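Local atomic coordinates of 1-deoxy-D-xylulose 5-phosphate reductoisomerase (Zymomonas mobilis, PDB entry 1R0K), a protein that catalyses the NADPH-dependent rearrangement and reduction of 1-deoxy-D-xylulose 5-phosphate to 2-C-methyl-D-erythritol 4-phosphate, a divalent-metal-requiring step of isoprenoid biosynthesis. Residues A94-A99 against T119-N124; A112-G117 against H142-L147; T6-G11 against Q32-T37; V149-N154 against P264-P269. One frame throughout, in Å; residues are numbered along the deposited sequence.

Interaction 1: residues A94-A99 against T119-N124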
loop_
_atom_site.group_PDB
_atom_site.type_symbol
_atom_site.label_atom_id
_atom_site.label_comp_id
_atom_site.label_asym_id
_atom_site.label_seq_id
_atom_site.Cartn_x
_atom_site.Cartn_y
_atom_site.Cartn_z
ATOM N N ALA B 94 0.104 9.900 -30.077
ATOM C CA ALA B 94 0.682 10.226 -28.774
ATOM C C ALA B 94 1.066 8.968 -28.003
ATOM O O ALA B 94 0.306 8.000 -27.968
ATOM C CB ALA B 94 -0.302 11.039 -27.965
ATOM N N ASP B 95 2.242 8.977 -27.382
ATOM C CA ASP B 95 2.666 7.813 -26.614
ATOM C C ASP B 95 1.811 7.708 -25.357
ATOM O O ASP B 95 1.569 6.616 -24.846
ATOM C CB ASP B 95 4.141 7.919 -26.219
ATOM C CG ASP B 95 4.654 6.652 -25.549
ATOM O OD1 ASP B 95 4.721 5.601 -26.230
ATOM O OD2 ASP B 95 4.984 6.699 -24.341
ATOM N N TRP B 96 1.347 8.852 -24.865
ATOM C CA TRP B 96 0.528 8.878 -23.664
ATOM C C TRP B 96 -0.736 9.666 -23.954
ATOM O O TRP B 96 -0.672 10.816 -24.389
ATOM C CB TRP B 96 1.286 9.536 -22.515
ATOM C CG TRP B 96 0.605 9.410 -21.192
ATOM C CD1 TRP B 96 0.684 8.356 -20.328
ATOM C CD2 TRP B 96 -0.238 10.384 -20.562
ATOM N NE1 TRP B 96 -0.051 8.616 -19.194
ATOM C CE2 TRP B 96 -0.628 9.851 -19.312
ATOM C CE3 TRP B 96 -0.701 11.656 -20.933
ATOM C CZ2 TRP B 96 -1.461 10.549 -18.426
ATOM C CZ3 TRP B 96 -1.531 12.351 -20.054
ATOM C CH2 TRP B 96 -1.901 11.794 -18.812
ATOM N N THR B 97 -1.884 9.044 -23.706
ATOM C CA THR B 97 -3.170 9.679 -23.959
ATOM C C THR B 97 -4.065 9.701 -22.737
ATOM O O THR B 97 -4.350 8.660 -22.149
ATOM C CB THR B 97 -3.962 8.947 -25.071
ATOM O OG1 THR B 97 -3.215 8.968 -26.290
ATOM C CG2 THR B 97 -5.323 9.621 -25.295
ATOM N N MET B 98 -4.507 10.893 -22.357
ATOM C CA MET B 98 -5.422 11.033 -21.239
ATOM C C MET B 98 -6.807 11.012 -21.876
ATOM O O MET B 98 -7.164 11.920 -22.626
ATOM C CB MET B 98 -5.189 12.363 -20.508
ATOM C CG MET B 98 -6.295 12.741 -19.524
ATOM S SD MET B 98 -6.665 11.466 -18.293
ATOM C CE MET B 98 -5.320 11.702 -17.175
ATOM N N ALA B 99 -7.572 9.958 -21.604
ATOM C CA ALA B 99 -8.916 9.821 -22.154
ATOM C C ALA B 99 -9.881 10.364 -21.117
ATOM O O ALA B 99 -10.329 9.633 -20.233
ATOM C CB ALA B 99 -9.217 8.367 -22.437
ATOM N N THR B 119 0.159 4.076 -24.469
ATOM C CA THR B 119 -0.336 4.216 -23.102
ATOM C C THR B 119 -1.580 5.089 -23.043
ATOM O O THR B 119 -1.618 6.187 -23.605
ATOM C CB THR B 119 0.751 4.799 -22.164
ATOM O OG1 THR B 119 1.896 3.940 -22.179
ATOM C CG2 THR B 119 0.240 4.889 -20.728
ATOM N N VAL B 120 -2.606 4.582 -22.369
ATOM C CA VAL B 120 -3.859 5.306 -22.226
ATOM C C VAL B 120 -4.251 5.431 -20.762
ATOM O O VAL B 120 -4.461 4.425 -20.079
ATOM C CB VAL B 120 -5.009 4.594 -22.971
ATOM C CG1 VAL B 120 -6.302 5.392 -22.834
ATOM C CG2 VAL B 120 -4.644 4.414 -24.441
ATOM N N ALA B 121 -4.318 6.665 -20.276
ATOM C CA ALA B 121 -4.742 6.918 -18.898
ATOM C C ALA B 121 -6.255 7.075 -19.056
ATOM O O ALA B 121 -6.728 8.018 -19.695
ATOM C CB ALA B 121 -4.100 8.218 -18.365
ATOM N N LEU B 122 -7.010 6.143 -18.484
ATOM C CA LEU B 122 -8.463 6.137 -18.631
ATOM C C LEU B 122 -9.280 6.782 -17.523
ATOM O O LEU B 122 -9.255 6.338 -16.378
ATOM C CB LEU B 122 -8.947 4.697 -18.830
ATOM C CG LEU B 122 -10.457 4.480 -19.012
ATOM C CD1 LEU B 122 -10.943 5.238 -20.237
ATOM C CD2 LEU B 122 -10.748 2.989 -19.162
ATOM N N ALA B 123 -10.016 7.828 -17.892
ATOM C CA ALA B 123 -10.879 8.550 -16.966
ATOM C C ALA B 123 -12.346 8.348 -17.375
ATOM O O ALA B 123 -13.231 8.289 -16.521
ATOM C CB ALA B 123 -10.525 10.033 -16.971
ATOM N N ASN B 124 -12.597 8.240 -18.677
ATOM C CA ASN B 124 -13.954 8.024 -19.191
ATOM C C ASN B 124 -14.544 6.759 -18.563
ATOM O O ASN B 124 -13.961 5.682 -18.662
ATOM C CB ASN B 124 -13.923 7.889 -20.720
ATOM C CG ASN B 124 -15.272 7.480 -21.304
ATOM O OD1 ASN B 124 -15.589 6.292 -21.397
ATOM N ND2 ASN B 124 -16.077 8.466 -21.686
HETATM O O HOH W 1 -1.404 6.864 -26.262
HETATM O O HOH W 2 3.381 4.137 -24.177
#
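W96 and T119 touch across two parallel strands. The indole meets two small side chains obliquely: CD1 of W96 is 3.5 Å from CG2 of T119, and CZ2 of W96 is 3.5 Å from CB of A121. With CG anti to the backbone N (chi1 -171°), the ring slants forward along its own strand, and its CD1 and CZ2 reach T119 and A121. M98 bends at chi2 and chi3 and sets its methyl CE 3.9 Å from CB of A121. On the other face, A99 packs against V120 and L122.

Backbone bonds hold the strands in step. T119 N donates to D95 O, T97 N to T119 O, and A121 N to T97 O at 2.7 Å. The straightest is A99 N to A121 O, 171° at the hydrogen. At the strand ends, A99 O accepts from both A123 N and N124 N, which come from opposite faces of its plane. Water 1 links A94 O, T97 OG1 and T119 O.

Further out, W96 NE1 donates to T273 O, and N124 ND2 is held by I101 O and G103 O. N124 is a predicted NADPH-binding residue. Helix 107-115 connects the two strands in a beta-alpha-beta unit of the Rossmann-type NADPH domain.

Interaction 2: residues A112-G117 against H142-L147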
loop_
_atom_site.group_PDB
_atom_site.type_symbol
_atom_site.label_atom_id
_atom_site.label_comp_id
_atom_site.label_asym_id
_atom_site.label_seq_id
_atom_site.Cartn_x
_atom_site.Cartn_y
_atom_site.Cartn_z
ATOM N N ALA B 112 -10.241 4.310 -30.092
ATOM C CA ALA B 112 -9.241 4.597 -31.113
ATOM C C ALA B 112 -7.851 4.706 -30.487
ATOM O O ALA B 112 -6.893 4.115 -30.986
ATOM C CB ALA B 112 -9.588 5.889 -31.851
ATOM N N ALA B 113 -7.744 5.463 -29.398
ATOM C CA ALA B 113 -6.471 5.632 -28.699
ATOM C C ALA B 113 -5.956 4.279 -28.194
ATOM O O ALA B 113 -4.775 3.955 -28.334
ATOM C CB ALA B 113 -6.646 6.589 -27.524
ATOM N N ILE B 114 -6.846 3.491 -27.598
ATOM C CA ILE B 114 -6.454 2.182 -27.099
ATOM C C ILE B 114 -5.903 1.308 -28.227
ATOM O O ILE B 114 -4.893 0.632 -28.057
ATOM C CB ILE B 114 -7.643 1.465 -26.429
ATOM C CG1 ILE B 114 -7.945 2.130 -25.084
ATOM C CG2 ILE B 114 -7.329 -0.014 -26.247
ATOM C CD1 ILE B 114 -9.169 1.583 -24.384
ATOM N N ARG B 115 -6.559 1.343 -29.385
ATOM C CA ARG B 115 -6.129 0.544 -30.528
ATOM C C ARG B 115 -4.740 0.905 -31.059
ATOM O O ARG B 115 -4.112 0.099 -31.749
ATOM C CB ARG B 115 -7.176 0.626 -31.643
ATOM C CG ARG B 115 -8.412 -0.236 -31.365
ATOM C CD ARG B 115 -9.519 -0.016 -32.381
ATOM N NE ARG B 115 -10.555 -1.041 -32.278
ATOM C CZ ARG B 115 -11.718 -1.005 -32.925
ATOM N NH1 ARG B 115 -12.005 0.011 -33.728
ATOM N NH2 ARG B 115 -12.595 -1.989 -32.772
ATOM N N LYS B 116 -4.252 2.101 -30.726
ATOM C CA LYS B 116 -2.922 2.523 -31.167
ATOM C C LYS B 116 -1.856 1.783 -30.379
ATOM O O LYS B 116 -0.667 1.871 -30.682
ATOM C CB LYS B 116 -2.739 4.033 -31.000
ATOM C CG LYS B 116 -3.451 4.848 -32.054
ATOM C CD LYS B 116 -2.925 4.512 -33.434
ATOM C CE LYS B 116 -3.739 5.189 -34.513
ATOM N NZ LYS B 116 -3.224 4.859 -35.869
ATOM N N GLY B 117 -2.291 1.072 -29.345
ATOM C CA GLY B 117 -1.377 0.272 -28.550
ATOM C C GLY B 117 -0.345 0.908 -27.642
ATOM O O GLY B 117 0.520 0.200 -27.134
ATOM N N HIS B 142 -4.032 -5.051 -28.810
ATOM C CA HIS B 142 -2.977 -4.124 -29.203
ATOM C C HIS B 142 -1.852 -3.901 -28.202
ATOM O O HIS B 142 -1.024 -3.016 -28.392
ATOM C CB HIS B 142 -3.589 -2.780 -29.612
ATOM C CG HIS B 142 -4.564 -2.885 -30.745
ATOM N ND1 HIS B 142 -5.922 -3.018 -30.551
ATOM C CD2 HIS B 142 -4.372 -2.919 -32.086
ATOM C CE1 HIS B 142 -6.524 -3.128 -31.722
ATOM N NE2 HIS B 142 -5.605 -3.071 -32.669
ATOM N N GLY B 143 -1.809 -4.719 -27.155
ATOM C CA GLY B 143 -0.757 -4.595 -26.159
ATOM C C GLY B 143 -0.725 -3.220 -25.523
ATOM O O GLY B 143 0.335 -2.710 -25.152
ATOM N N THR B 144 -1.904 -2.626 -25.390
ATOM C CA THR B 144 -2.045 -1.301 -24.814
ATOM C C THR B 144 -1.767 -1.288 -23.315
ATOM O O THR B 144 -2.092 -2.236 -22.598
ATOM C CB THR B 144 -3.476 -0.775 -25.023
ATOM O OG1 THR B 144 -3.841 -0.927 -26.396
ATOM C CG2 THR B 144 -3.582 0.697 -24.630
ATOM N N THR B 145 -1.157 -0.207 -22.843
ATOM C CA THR B 145 -0.909 -0.054 -21.423
ATOM C C THR B 145 -2.076 0.791 -20.930
ATOM O O THR B 145 -2.147 1.987 -21.219
ATOM C CB THR B 145 0.401 0.693 -21.140
ATOM O OG1 THR B 145 1.503 -0.086 -21.619
ATOM C CG2 THR B 145 0.561 0.927 -19.638
ATOM N N LEU B 146 -3.000 0.166 -20.204
ATOM C CA LEU B 146 -4.171 0.877 -19.696
ATOM C C LEU B 146 -4.001 1.242 -18.220
ATOM O O LEU B 146 -3.834 0.364 -17.371
ATOM C CB LEU B 146 -5.420 0.007 -19.875
ATOM C CG LEU B 146 -6.745 0.690 -19.554
ATOM C CD1 LEU B 146 -7.029 1.747 -20.607
ATOM C CD2 LEU B 146 -7.862 -0.349 -19.514
ATOM N N LEU B 147 -4.046 2.536 -17.918
ATOM C CA LEU B 147 -3.881 2.998 -16.547
ATOM C C LEU B 147 -5.126 3.750 -16.088
ATOM O O LEU B 147 -5.463 4.797 -16.635
ATOM C CB LEU B 147 -2.652 3.908 -16.456
ATOM C CG LEU B 147 -1.366 3.296 -17.027
ATOM C CD1 LEU B 147 -0.284 4.370 -17.167
ATOM C CD2 LEU B 147 -0.897 2.156 -16.122
HETATM O O HOH W 3 1.667 -2.251 -28.037
#
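The imidazole of H142 lies against the backbone of R115. The carbonyl oxygen of R115 sits over one ring face, displaced toward the rim, with R115 O 3.0 Å from CD2 of H142. The CA of R115 is also over the ring: it makes a CH-pi contact 3.8 Å from the centroid, 19° off the normal. CG of R115 adds a touch at CE1 of H142, 3.5 Å away. The guanidinium is turned 60° from the ring plane and does not stack on it. ND1 of H142 is hydrogen-bonded to A138 O, four residues earlier, which restrains the rotation of the ring.

Beside the ring, T144 binds the end of helix 107-115. Its OG1 donates to I114 O in a short bond, 2.5 Å. With chi1 at -50°, OG1 stands beside the backbone N and is aimed at that carbonyl. G117 N also donates to I114 O, from the opposite face of the carbonyl plane. One carbonyl oxygen of buried I114 is thus gripped twice. CG2 of I114 packs 3.6 Å from OG1 of T144, and the rest of I114 reaches M135, A138 and V139 of helix 132-142.

G117 and G143 both leave a helix with positive phi. At G117 the lack of a side chain matters to the contact, since CA of G117 is 3.3 Å from H142 O. Water 3 lies close to both G117 O and H142 O.

The chemistry is that of helix termination. The I114 carbonyl gains a hydroxyl donor, while the R115 carbonyl merely packs over the imidazole. The turn into strand 119-122 is pinned beside the turn into edge strand 145-148.

Interaction 3: residues T6-G11 against Q32-T37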
loop_
_atom_site.group_PDB
_atom_site.type_symbol
_atom_site.label_atom_id
_atom_site.label_comp_id
_atom_site.label_asym_id
_atom_site.label_seq_id
_atom_site.Cartn_x
_atom_site.Cartn_y
_atom_site.Cartn_z
ATOM N N THR B 6 5.496 12.193 -26.245
ATOM C CA THR B 6 4.309 12.831 -26.804
ATOM C C THR B 6 3.035 12.517 -26.017
ATOM O O THR B 6 2.790 11.367 -25.641
ATOM C CB THR B 6 4.104 12.424 -28.278
ATOM O OG1 THR B 6 4.035 10.994 -28.384
ATOM C CG2 THR B 6 5.264 12.929 -29.127
ATOM N N VAL B 7 2.228 13.545 -25.780
ATOM C CA VAL B 7 0.994 13.382 -25.027
ATOM C C VAL B 7 -0.219 14.051 -25.665
ATOM O O VAL B 7 -0.116 15.112 -26.291
ATOM C CB VAL B 7 1.137 13.942 -23.597
ATOM C CG1 VAL B 7 2.265 13.240 -22.872
ATOM C CG2 VAL B 7 1.392 15.443 -23.645
ATOM N N THR B 8 -1.369 13.411 -25.501
ATOM C CA THR B 8 -2.626 13.933 -26.007
ATOM C C THR B 8 -3.633 13.888 -24.873
ATOM O O THR B 8 -3.713 12.901 -24.137
ATOM C CB THR B 8 -3.153 13.109 -27.197
ATOM O OG1 THR B 8 -2.447 13.487 -28.384
ATOM C CG2 THR B 8 -4.643 13.340 -27.401
ATOM N N VAL B 9 -4.385 14.969 -24.721
ATOM C CA VAL B 9 -5.388 15.038 -23.676
ATOM C C VAL B 9 -6.768 15.198 -24.298
ATOM O O VAL B 9 -7.086 16.237 -24.882
ATOM C CB VAL B 9 -5.127 16.215 -22.723
ATOM C CG1 VAL B 9 -6.132 16.187 -21.571
ATOM C CG2 VAL B 9 -3.703 16.149 -22.199
ATOM N N LEU B 10 -7.570 14.147 -24.190
ATOM C CA LEU B 10 -8.930 14.160 -24.711
ATOM C C LEU B 10 -9.799 14.662 -23.558
ATOM O O LEU B 10 -9.951 13.976 -22.552
ATOM C CB LEU B 10 -9.341 12.745 -25.125
ATOM C CG LEU B 10 -8.370 12.048 -26.086
ATOM C CD1 LEU B 10 -8.853 10.633 -26.344
ATOM C CD2 LEU B 10 -8.272 12.838 -27.404
ATOM N N GLY B 11 -10.356 15.863 -23.707
ATOM C CA GLY B 11 -11.171 16.446 -22.654
ATOM C C GLY B 11 -10.223 17.195 -21.732
ATOM O O GLY B 11 -10.132 16.909 -20.541
ATOM N N GLN B 32 5.709 16.526 -24.943
ATOM C CA GLN B 32 5.368 17.264 -26.152
ATOM C C GLN B 32 3.886 17.031 -26.441
ATOM O O GLN B 32 3.465 15.912 -26.730
ATOM C CB GLN B 32 6.212 16.774 -27.329
ATOM C CG GLN B 32 5.636 17.139 -28.687
ATOM C CD GLN B 32 6.603 16.870 -29.821
ATOM O OE1 GLN B 32 7.204 15.794 -29.903
ATOM N NE2 GLN B 32 6.754 17.846 -30.709
ATOM N N VAL B 33 3.097 18.094 -26.356
ATOM C CA VAL B 33 1.667 17.991 -26.585
ATOM C C VAL B 33 1.298 17.853 -28.055
ATOM O O VAL B 33 1.641 18.703 -28.874
ATOM C CB VAL B 33 0.935 19.209 -26.012
ATOM C CG1 VAL B 33 -0.557 19.091 -26.271
ATOM C CG2 VAL B 33 1.205 19.312 -24.521
ATOM N N ILE B 34 0.595 16.774 -28.380
ATOM C CA ILE B 34 0.153 16.540 -29.743
ATOM C C ILE B 34 -1.215 17.189 -29.917
ATOM O O ILE B 34 -1.333 18.257 -30.514
ATOM C CB ILE B 34 0.043 15.028 -30.052
ATOM C CG1 ILE B 34 1.403 14.352 -29.856
ATOM C CG2 ILE B 34 -0.433 14.819 -31.488
ATOM C CD1 ILE B 34 2.502 14.906 -30.739
ATOM N N ALA B 35 -2.251 16.557 -29.381
ATOM C CA ALA B 35 -3.590 17.110 -29.504
ATOM C C ALA B 35 -4.265 17.363 -28.168
ATOM O O ALA B 35 -4.011 16.674 -27.181
ATOM C CB ALA B 35 -4.458 16.190 -30.346
ATOM N N LEU B 36 -5.115 18.381 -28.149
ATOM C CA LEU B 36 -5.900 18.718 -26.974
ATOM C C LEU B 36 -7.312 18.854 -27.512
ATOM O O LEU B 36 -7.506 19.377 -28.608
ATOM C CB LEU B 36 -5.460 20.052 -26.365
ATOM C CG LEU B 36 -4.056 20.170 -25.771
ATOM C CD1 LEU B 36 -3.934 21.537 -25.105
ATOM C CD2 LEU B 36 -3.803 19.054 -24.753
ATOM N N THR B 37 -8.299 18.374 -26.769
ATOM C CA THR B 37 -9.671 18.494 -27.234
ATOM C C THR B 37 -10.545 19.004 -26.107
ATOM O O THR B 37 -10.206 18.866 -24.934
ATOM C CB THR B 37 -10.247 17.145 -27.698
ATOM O OG1 THR B 37 -10.646 16.375 -26.557
ATOM C CG2 THR B 37 -9.213 16.374 -28.502
#
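T37 meets G11 through a hydroxyl set by chi1 79°. This places OG1 between the backbone N and the carbonyl carbon, where it accepts from G11 N at 2.9 Å. T8 uses another torsion, chi1 -79°, with OG1 beside its own backbone N. There it accepts from A35 N, with an angle of 156° at the hydrogen.

The two strands belong to the first beta-alpha-beta unit of the Rossmann-type domain, with helix 15-25 as the crossover. They are parallel but interrupted by a beta bulge: V7 pairs with V33, whereas V9 pairs with L36. At the bulge, the backbone N of A35 turns to the T8 hydroxyl. Normal pairing flanks it, with I34 N to V7 O at 2.8 Å on one side and V9 N to A35 O at 3.0 Å on the other.

V7 packs on V33 and V9 on L36, on the face that helix 15-25 covers through I24. On the other face, I34 crosses obliquely against T6, and L10 and T37 lie near helix 83-90. G11 leads toward T13 and G14, predicted to bind NADPH. At the strand start, CG2 of T6 lies 3.5 Å from OE1 of Q32.

Interaction 4: residues V149-N154 against P264-P269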
loop_
_atom_site.group_PDB
_atom_site.type_symbol
_atom_site.label_atom_id
_atom_site.label_comp_id
_atom_site.label_asym_id
_atom_site.label_seq_id
_atom_site.Cartn_x
_atom_site.Cartn_y
_atom_site.Cartn_z
ATOM N N VAL B 149 -7.492 6.182 -14.087
ATOM C CA VAL B 149 -7.282 7.494 -13.485
ATOM C C VAL B 149 -8.064 7.804 -12.209
ATOM O O VAL B 149 -7.544 8.460 -11.305
ATOM C CB VAL B 149 -7.583 8.597 -14.522
ATOM C CG1 VAL B 149 -7.535 9.978 -13.868
ATOM C CG2 VAL B 149 -6.571 8.514 -15.658
ATOM N N ASP B 150 -9.307 7.344 -12.129
ATOM C CA ASP B 150 -10.125 7.631 -10.958
ATOM C C ASP B 150 -9.521 7.121 -9.645
ATOM O O ASP B 150 -8.837 6.101 -9.612
ATOM C CB ASP B 150 -11.547 7.105 -11.179
ATOM C CG ASP B 150 -12.273 7.859 -12.289
ATOM O OD1 ASP B 150 -11.839 8.986 -12.628
ATOM O OD2 ASP B 150 -13.279 7.344 -12.820
ATOM N N SER B 151 -9.793 7.853 -8.566
ATOM C CA SER B 151 -9.247 7.564 -7.239
ATOM C C SER B 151 -9.202 6.135 -6.740
ATOM O O SER B 151 -8.146 5.663 -6.331
ATOM C CB SER B 151 -9.951 8.417 -6.184
ATOM O OG SER B 151 -9.705 9.788 -6.421
ATOM N N GLU B 152 -10.338 5.452 -6.741
ATOM C CA GLU B 152 -10.372 4.082 -6.257
ATOM C C GLU B 152 -9.610 3.121 -7.161
ATOM O O GLU B 152 -8.847 2.274 -6.691
ATOM C CB GLU B 152 -11.819 3.601 -6.127
ATOM C CG GLU B 152 -12.655 4.319 -5.069
ATOM C CD GLU B 152 -13.182 5.671 -5.522
ATOM O OE1 GLU B 152 -13.172 5.962 -6.740
ATOM O OE2 GLU B 152 -13.627 6.438 -4.646
ATOM N N HIS B 153 -9.823 3.246 -8.464
ATOM C CA HIS B 153 -9.162 2.361 -9.408
ATOM C C HIS B 153 -7.663 2.552 -9.423
ATOM O O HIS B 153 -6.920 1.575 -9.512
ATOM C CB HIS B 153 -9.729 2.572 -10.808
ATOM C CG HIS B 153 -11.195 2.311 -10.897
ATOM N ND1 HIS B 153 -12.042 3.065 -11.683
ATOM C CD2 HIS B 153 -11.974 1.394 -10.274
ATOM C CE1 HIS B 153 -13.278 2.624 -11.538
ATOM N NE2 HIS B 153 -13.265 1.612 -10.689
ATOM N N ASN B 154 -7.212 3.802 -9.348
ATOM C CA ASN B 154 -5.778 4.067 -9.362
ATOM C C ASN B 154 -5.157 3.537 -8.072
ATOM O O ASN B 154 -4.046 3.001 -8.081
ATOM C CB ASN B 154 -5.510 5.570 -9.513
ATOM C CG ASN B 154 -4.042 5.877 -9.693
ATOM O OD1 ASN B 154 -3.322 6.124 -8.725
ATOM N ND2 ASN B 154 -3.579 5.836 -10.941
ATOM N N PRO B 264 -7.038 14.404 -1.354
ATOM C CA PRO B 264 -7.923 14.194 -2.504
ATOM C C PRO B 264 -7.460 14.756 -3.856
ATOM O O PRO B 264 -8.135 14.565 -4.869
ATOM C CB PRO B 264 -9.231 14.824 -2.034
ATOM C CG PRO B 264 -8.755 15.960 -1.183
ATOM C CD PRO B 264 -7.639 15.343 -0.388
ATOM N N ASP B 265 -6.318 15.439 -3.874
ATOM C CA ASP B 265 -5.785 16.032 -5.104
ATOM C C ASP B 265 -5.680 14.993 -6.224
ATOM O O ASP B 265 -4.934 14.015 -6.111
ATOM C CB ASP B 265 -4.402 16.621 -4.834
ATOM C CG ASP B 265 -3.988 17.654 -5.869
ATOM O OD1 ASP B 265 -4.233 17.438 -7.074
ATOM O OD2 ASP B 265 -3.403 18.682 -5.467
ATOM N N MET B 266 -6.407 15.220 -7.313
ATOM C CA MET B 266 -6.394 14.285 -8.430
ATOM C C MET B 266 -5.063 14.249 -9.173
ATOM O O MET B 266 -4.853 13.391 -10.028
ATOM C CB MET B 266 -7.532 14.602 -9.403
ATOM C CG MET B 266 -8.908 14.169 -8.908
ATOM S SD MET B 266 -8.986 12.390 -8.551
ATOM C CE MET B 266 -8.813 11.678 -10.211
ATOM N N ARG B 267 -4.164 15.179 -8.862
ATOM C CA ARG B 267 -2.862 15.171 -9.523
ATOM C C ARG B 267 -2.037 13.982 -9.037
ATOM O O ARG B 267 -1.072 13.585 -9.685
ATOM C CB ARG B 267 -2.105 16.484 -9.278
ATOM C CG ARG B 267 -2.617 17.631 -10.147
ATOM C CD ARG B 267 -1.940 18.953 -9.826
ATOM N NE ARG B 267 -2.243 19.394 -8.467
ATOM C CZ ARG B 267 -1.900 20.580 -7.974
ATOM N NH1 ARG B 267 -1.243 21.447 -8.738
ATOM N NH2 ARG B 267 -2.194 20.892 -6.715
ATOM N N THR B 268 -2.416 13.406 -7.901
ATOM C CA THR B 268 -1.676 12.252 -7.400
ATOM C C THR B 268 -1.945 11.049 -8.306
ATOM O O THR B 268 -1.012 10.459 -8.837
ATOM C CB THR B 268 -2.034 11.931 -5.931
ATOM O OG1 THR B 268 -1.528 12.978 -5.092
ATOM C CG2 THR B 268 -1.412 10.596 -5.501
ATOM N N PRO B 269 -3.220 10.664 -8.488
ATOM C CA PRO B 269 -3.454 9.518 -9.376
ATOM C C PRO B 269 -3.077 9.842 -10.831
ATOM O O PRO B 269 -2.553 8.991 -11.544
ATOM C CB PRO B 269 -4.952 9.233 -9.196
ATOM C CG PRO B 269 -5.516 10.581 -8.781
ATOM C CD PRO B 269 -4.465 11.057 -7.806
#
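P269 and M266 carry most of this contact, with V149 and N154 as their main partners. They join two helix N-termini: helix 151-159 follows the last strand of the parallel Rossmann-type sheet, and helix 267-275 follows a strand of the smaller mixed sheet.

P269 packs its CB against both a carbonyl and an amide. This CB is 3.4 Å from V149 O and 3.5 Å from CG of N154. The N154 side chain crosses the proline at about a right angle, brought there by CG anti to its backbone N (chi1 -173°). Its polar ends are held by other residues: OD1 accepts from Q158 NE2, and ND2 donates to P148 O. N154 therefore offers P269 a fixed amide and makes no hydrogen bond to it.

M266 folds back at chi2 (-58°) and chi3 (-67°), and this carries its sulfur and methyl to the other segment. CE lies 3.6 Å from V149 O and also near CG1 of V149. M266 also touches I16, a predicted NADPH-binding residue. D150, S151 and E152, around the start of helix 151-159, are predicted to bind metal or substrate, so this packing probably borders the active site.

The turn that carries M266 is braced within its own segment. D265 caps R267 N through OD1 at 2.9 Å, and R267 grips the same carboxylate side-on through NE and NH2. OG1 of T268 is hydrogen-bonded to D254 O of the second subunit. Across the contact, OG of S151 lies 3.4 Å from SD of M266.

How the interactions relate
Interactions 1, 2 and 3 share one parallel sheet. Strand 5-10 of interaction 3 pairs with strand 96-99 of interaction 1, through M98 N to T8 O at 2.8 Å. Strand 119-122 pairs with strand 145-148 of interaction 2, through L122 N to L147 O at 2.8 Å. The centres of interactions 1 and 3 are about 9 Å apart, those of 1 and 2 about 8 Å. Interaction 4 continues from the end of strand 145-148. It meets interaction 1 where CE of M98 lies 3.7 Å from CG2 of V149. Interaction 1 thus connects the other three. Predicted NADPH residues lie by interactions 1 and 3, predicted metal and substrate residues at interaction 4.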